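Side-chain contacts in fructosyl amine: oxygen oxidoreductase (Aspergillus fumigatus, PDB 3DJE), which oxidatively deglycates fructosyl amino acids, the Amadori products of glycation, with FAD as its cofactor: residues K307-E310 with T311-R314; G410-G413 with G414-V418. One frame throughout, in Å; residues are numbered along the deposited sequence.

How the interactions relate
Short-range contacts can serve very different ends, as two stretches of this chain illustrate. Neither encloses a long loop: in each, the two segments are continuous. Interaction 1 comes first, in the opening turns of helix 307-320, where side chains four residues apart pair along the helix. About a hundred residues later, interaction 2 forms a tight turn in the loop between helix 397-400 and strand 419-420, which also carries Arg411, a residue of the sugar pocket. The contacts follow in series, neither nesting nor crossing, yet they meet in space: Arg312 CD packs on Gly414 CA at 3.7 Å, joining the helix to the loop that leads into strand 419-420.

Interaction 1. Residues K307-E310 with T311-R314; sequences KEAE and TRVR
Glu310 and Arg314 lie alongside each other, pointing the same way, and show how one helical turn can bring opposite charges together. Arg314 presents the edge formed by NE and NH1, and both nitrogens donate hydrogen bonds to the same oxygen in a salt bridge: Glu310 OE2 is 3.1 Å from both Arg314 NE and Arg314 NH1. The oxygen lies in the guanidinium plane and is approached on its anti side, although the two flat groups are turned 47° apart. With CG anti to the backbone N (chi1 171°) and the chain extended beyond it, Glu310 runs out beside the arginine; Arg314 NH2 bonds to Ala325 O and Arg327 O.

Glu308 and Arg312 also run side by side, but more loosely, with Glu308 OE1 3.4 Å from Arg312 NH1 in a salt bridge. A bend at chi3 (-64°) folds Arg312 back over the backbone, so that Ala309 CA lies 3.3 Å above the guanidinium plane, toward the rim of one face. Asp279 takes Arg312 NE, and Tyr284 OH bonds both Glu308 OE2 and Arg312 NH2.

Backbone hydrogen bonds such as Val313 N to Ala309 O (2.9 Å) hold the turn. Such i to i+4 salt bridges typify alpha-helices, here helix 307-320 packed against strands 232-242 and 274-289.

Interaction 2. Residues G410-G413 with G414-V418; sequences GRFG and GPNRV. With FSA (1-S-(carboxymethyl)-1-thio-beta-D-fructopyranose), chain D.
Gly413 and Asn416 meet through the backbone, a compact example of a beta turn closed by one hydrogen bond. The hydrogen bond from Asn416 N to Gly413 O is 3.0 Å long, and its donor stands above the carbonyl plane. It closes a type II' beta turn, whose second residue, Gly414, has the positive phi (56°) that favours glycine.

Van der Waals contact adds to this bond. The Phe412 ring and the Asn416 amide are steeply inclined to each other, 68° between their planes, with the amide end beside the ring's edge. Pro415 CD lies 3.7 Å from Gly413 O.

The polar contacts of Arg411 face the bound fructopyranose. Its chain is extended from CG to NE, carrying the guanidinium to two sugar oxygens: NE donates to FSA O4 at 2.9 Å, in the guanidinium plane, and NH2 to FSA O5 at 3.0 Å, while a weak bond joins NE to O5. Asp339 takes NH1 in a salt bridge and probably helps orient the group; Glu280, Lys368 and Gly364 also hydrogen-bond the ligand.

Within the loop between helix 397-400 and strand 419-420, Phe412 rests on helix 103-113, Arg411 touches strand 232-242, and Val418 packs on strands 232-242 and 274-289.

Interaction 1. Residues K307-E310 with T311-R314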
loop_
_atom_site.group_PDB
_atom_site.type_symbol
_atom_site.label_atom_id
_atom_site.label_comp_id
_atom_site.label_asym_id
_atom_site.label_seq_id
_atom_site.Cartn_x
_atom_site.Cartn_y
_atom_site.Cartn_z
ATOM N N LYS A 307 17.239 -6.448 -11.952
ATOM C CA LYS A 307 17.728 -7.822 -11.965
ATOM C C LYS A 307 18.108 -8.319 -10.571
ATOM O O LYS A 307 17.896 -9.488 -10.261
ATOM C CB LYS A 307 18.883 -7.984 -12.961
ATOM C CG LYS A 307 18.425 -7.969 -14.420
ATOM C CD LYS A 307 18.120 -9.366 -14.952
ATOM C CE LYS A 307 19.376 -10.027 -15.524
ATOM N NZ LYS A 307 19.093 -11.339 -16.187
ATOM N N GLU A 308 18.640 -7.434 -9.728
ATOM C CA GLU A 308 18.991 -7.811 -8.359
ATOM C C GLU A 308 17.744 -8.254 -7.579
ATOM O O GLU A 308 17.818 -9.174 -6.748
ATOM C CB GLU A 308 19.744 -6.690 -7.640
ATOM C CG GLU A 308 18.969 -5.392 -7.503
ATOM C CD GLU A 308 19.552 -4.452 -6.468
ATOM O OE1 GLU A 308 20.388 -4.901 -5.634
ATOM O OE2 GLU A 308 19.166 -3.264 -6.491
ATOM N N ALA A 309 16.605 -7.618 -7.880
ATOM C CA ALA A 309 15.320 -7.996 -7.271
ATOM C C ALA A 309 14.860 -9.371 -7.733
ATOM O O ALA A 309 14.409 -10.185 -6.923
ATOM C CB ALA A 309 14.247 -6.929 -7.543
ATOM N N GLU A 310 14.987 -9.644 -9.030
ATOM C CA GLU A 310 14.764 -10.992 -9.538
ATOM C C GLU A 310 15.605 -12.031 -8.789
ATOM O O GLU A 310 15.103 -13.090 -8.429
ATOM C CB GLU A 310 15.064 -11.084 -11.029
ATOM C CG GLU A 310 15.049 -12.514 -11.552
ATOM C CD GLU A 310 15.180 -12.596 -13.067
ATOM O OE1 GLU A 310 15.751 -11.662 -13.670
ATOM O OE2 GLU A 310 14.718 -13.597 -13.657
ATOM N N THR A 311 16.886 -11.735 -8.574
ATOM C CA THR A 311 17.769 -12.663 -7.851
ATOM C C THR A 311 17.241 -12.937 -6.438
ATOM O O THR A 311 17.214 -14.085 -5.987
ATOM C CB THR A 311 19.217 -12.122 -7.828
ATOM O OG1 THR A 311 19.644 -11.959 -9.181
ATOM C CG2 THR A 311 20.167 -13.083 -7.122
ATOM N N ARG A 312 16.770 -11.888 -5.762
ATOM C CA ARG A 312 16.212 -12.043 -4.421
ATOM C C ARG A 312 14.925 -12.863 -4.425
ATOM O O ARG A 312 14.719 -13.681 -3.538
ATOM C CB ARG A 312 15.976 -10.690 -3.753
ATOM C CG ARG A 312 17.247 -9.905 -3.468
ATOM C CD ARG A 312 16.943 -8.665 -2.646
ATOM N NE ARG A 312 16.077 -7.720 -3.370
ATOM C CZ ARG A 312 16.501 -6.623 -3.993
ATOM N NH1 ARG A 312 17.789 -6.288 -4.004
ATOM N NH2 ARG A 312 15.627 -5.852 -4.614
ATOM N N VAL A 313 14.078 -12.654 -5.437
ATOM C CA VAL A 313 12.843 -13.433 -5.589
ATOM C C VAL A 313 13.143 -14.921 -5.745
ATOM O O VAL A 313 12.531 -15.751 -5.075
ATOM C CB VAL A 313 12.008 -12.947 -6.807
ATOM C CG1 VAL A 313 10.909 -13.942 -7.174
ATOM C CG2 VAL A 313 11.424 -11.570 -6.540
ATOM N N ARG A 314 14.087 -15.254 -6.625
ATOM C CA ARG A 314 14.427 -16.655 -6.891
ATOM C C ARG A 314 15.109 -17.302 -5.688
ATOM O O ARG A 314 14.926 -18.497 -5.452
ATOM C CB ARG A 314 15.248 -16.791 -8.178
ATOM C CG ARG A 314 14.507 -16.241 -9.405
ATOM C CD ARG A 314 15.131 -16.666 -10.711
ATOM N NE ARG A 314 14.420 -16.109 -11.862
ATOM C CZ ARG A 314 13.292 -16.600 -12.374
ATOM N NH1 ARG A 314 12.742 -16.008 -13.427
ATOM N NH2 ARG A 314 12.705 -17.670 -11.839
#

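Interaction 2. Residues G410-G413 with G414-V418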
loop_
_atom_site.group_PDB
_atom_site.type_symbol
_atom_site.label_atom_id
_atom_site.label_comp_id
_atom_site.label_asym_id
_atom_site.label_seq_id
_atom_site.Cartn_x
_atom_site.Cartn_y
_atom_site.Cartn_z
ATOM N N GLY A 410 12.445 0.109 10.116
ATOM C CA GLY A 410 11.997 -1.180 10.627
ATOM C C GLY A 410 11.850 -2.272 9.587
ATOM O O GLY A 410 11.358 -3.359 9.902
ATOM N N ARG A 411 12.285 -2.000 8.358
ATOM C CA ARG A 411 12.271 -3.009 7.298
ATOM C C ARG A 411 13.622 -3.706 7.173
ATOM O O ARG A 411 14.668 -3.123 7.488
ATOM C CB ARG A 411 11.892 -2.391 5.950
ATOM C CG ARG A 411 10.523 -1.718 5.924
ATOM C CD ARG A 411 10.243 -1.235 4.511
ATOM N NE ARG A 411 8.888 -0.702 4.333
ATOM C CZ ARG A 411 8.574 0.593 4.323
ATOM N NH1 ARG A 411 9.512 1.526 4.512
ATOM N NH2 ARG A 411 7.310 0.974 4.118
ATOM N N PHE A 412 13.573 -4.940 6.689
ATOM C CA PHE A 412 14.748 -5.789 6.520
ATOM C C PHE A 412 14.753 -6.442 5.141
ATOM O O PHE A 412 13.813 -6.266 4.353
ATOM C CB PHE A 412 14.783 -6.861 7.616
ATOM C CG PHE A 412 14.997 -6.295 8.982
ATOM C CD1 PHE A 412 16.286 -6.018 9.431
ATOM C CD2 PHE A 412 13.914 -5.989 9.804
ATOM C CE1 PHE A 412 16.499 -5.468 10.699
ATOM C CE2 PHE A 412 14.114 -5.437 11.070
ATOM C CZ PHE A 412 15.406 -5.179 11.517
ATOM N N GLY A 413 15.810 -7.196 4.845
ATOM C CA GLY A 413 15.882 -7.953 3.598
ATOM C C GLY A 413 16.876 -7.396 2.589
ATOM O O GLY A 413 17.220 -6.207 2.626
ATOM N N GLY A 414 17.327 -8.258 1.677
ATOM C CA GLY A 414 18.283 -7.839 0.651
ATOM C C GLY A 414 19.516 -7.251 1.318
ATOM O O GLY A 414 20.023 -7.829 2.282
ATOM N N PRO A 415 19.974 -6.076 0.849
ATOM C CA PRO A 415 21.197 -5.475 1.396
ATOM C C PRO A 415 20.983 -4.764 2.722
ATOM O O PRO A 415 21.926 -4.187 3.271
ATOM C CB PRO A 415 21.586 -4.454 0.322
ATOM C CG PRO A 415 20.287 -4.015 -0.245
ATOM C CD PRO A 415 19.378 -5.234 -0.205
ATOM N N ASN A 416 19.748 -4.780 3.229
ATOM C CA ASN A 416 19.416 -4.104 4.482
ATOM C C ASN A 416 19.785 -2.620 4.455
ATOM O O ASN A 416 20.286 -2.064 5.439
ATOM C CB ASN A 416 20.045 -4.834 5.677
ATOM C CG ASN A 416 19.313 -6.120 6.013
ATOM O OD1 ASN A 416 19.820 -7.215 5.785
ATOM N ND2 ASN A 416 18.110 -5.990 6.544
ATOM N N ARG A 417 19.555 -2.019 3.290
ATOM C CA ARG A 417 19.768 -0.606 3.025
ATOM C C ARG A 417 18.569 -0.133 2.222
ATOM O O ARG A 417 17.997 -0.908 1.447
ATOM C CB ARG A 417 20.990 -0.382 2.128
ATOM C CG ARG A 417 22.295 -0.927 2.616
ATOM C CD ARG A 417 23.394 -0.495 1.654
ATOM N NE ARG A 417 24.729 -0.697 2.213
ATOM C CZ ARG A 417 25.339 0.144 3.044
ATOM N NH1 ARG A 417 24.738 1.258 3.447
ATOM N NH2 ARG A 417 26.557 -0.139 3.491
ATOM N N VAL A 418 18.216 1.138 2.375
ATOM C CA VAL A 418 17.315 1.778 1.416
ATOM C C VAL A 418 18.108 2.033 0.127
ATOM O O VAL A 418 19.088 2.800 0.115
ATOM C CB VAL A 418 16.712 3.091 1.971
ATOM C CG1 VAL A 418 15.738 3.727 0.965
ATOM C CG2 VAL A 418 15.999 2.842 3.299
HETATM O OAB FSA D . 0.862 -4.321 5.728
HETATM C CAL FSA D . 1.126 -5.528 5.538
HETATM O OAA FSA D . 0.663 -6.436 6.275
HETATM C CAH FSA D . 2.047 -5.954 4.413
HETATM S SAK FSA D . 2.765 -4.580 3.570
HETATM C C1 FSA D . 3.765 -5.553 2.479
HETATM C C2 FSA D . 4.939 -4.730 1.928
HETATM O O2 FSA D . 5.443 -5.348 0.733
HETATM C C3 FSA D . 6.071 -4.623 2.955
HETATM O O3 FSA D . 6.643 -5.917 3.195
HETATM C C4 FSA D . 7.139 -3.610 2.531
HETATM O O4 FSA D . 8.067 -3.410 3.610
HETATM C C5 FSA D . 6.525 -2.255 2.162
HETATM O O5 FSA D . 6.024 -1.586 3.322
HETATM C C6 FSA D . 5.417 -2.462 1.141
HETATM O O6 FSA D . 4.453 -3.395 1.660
#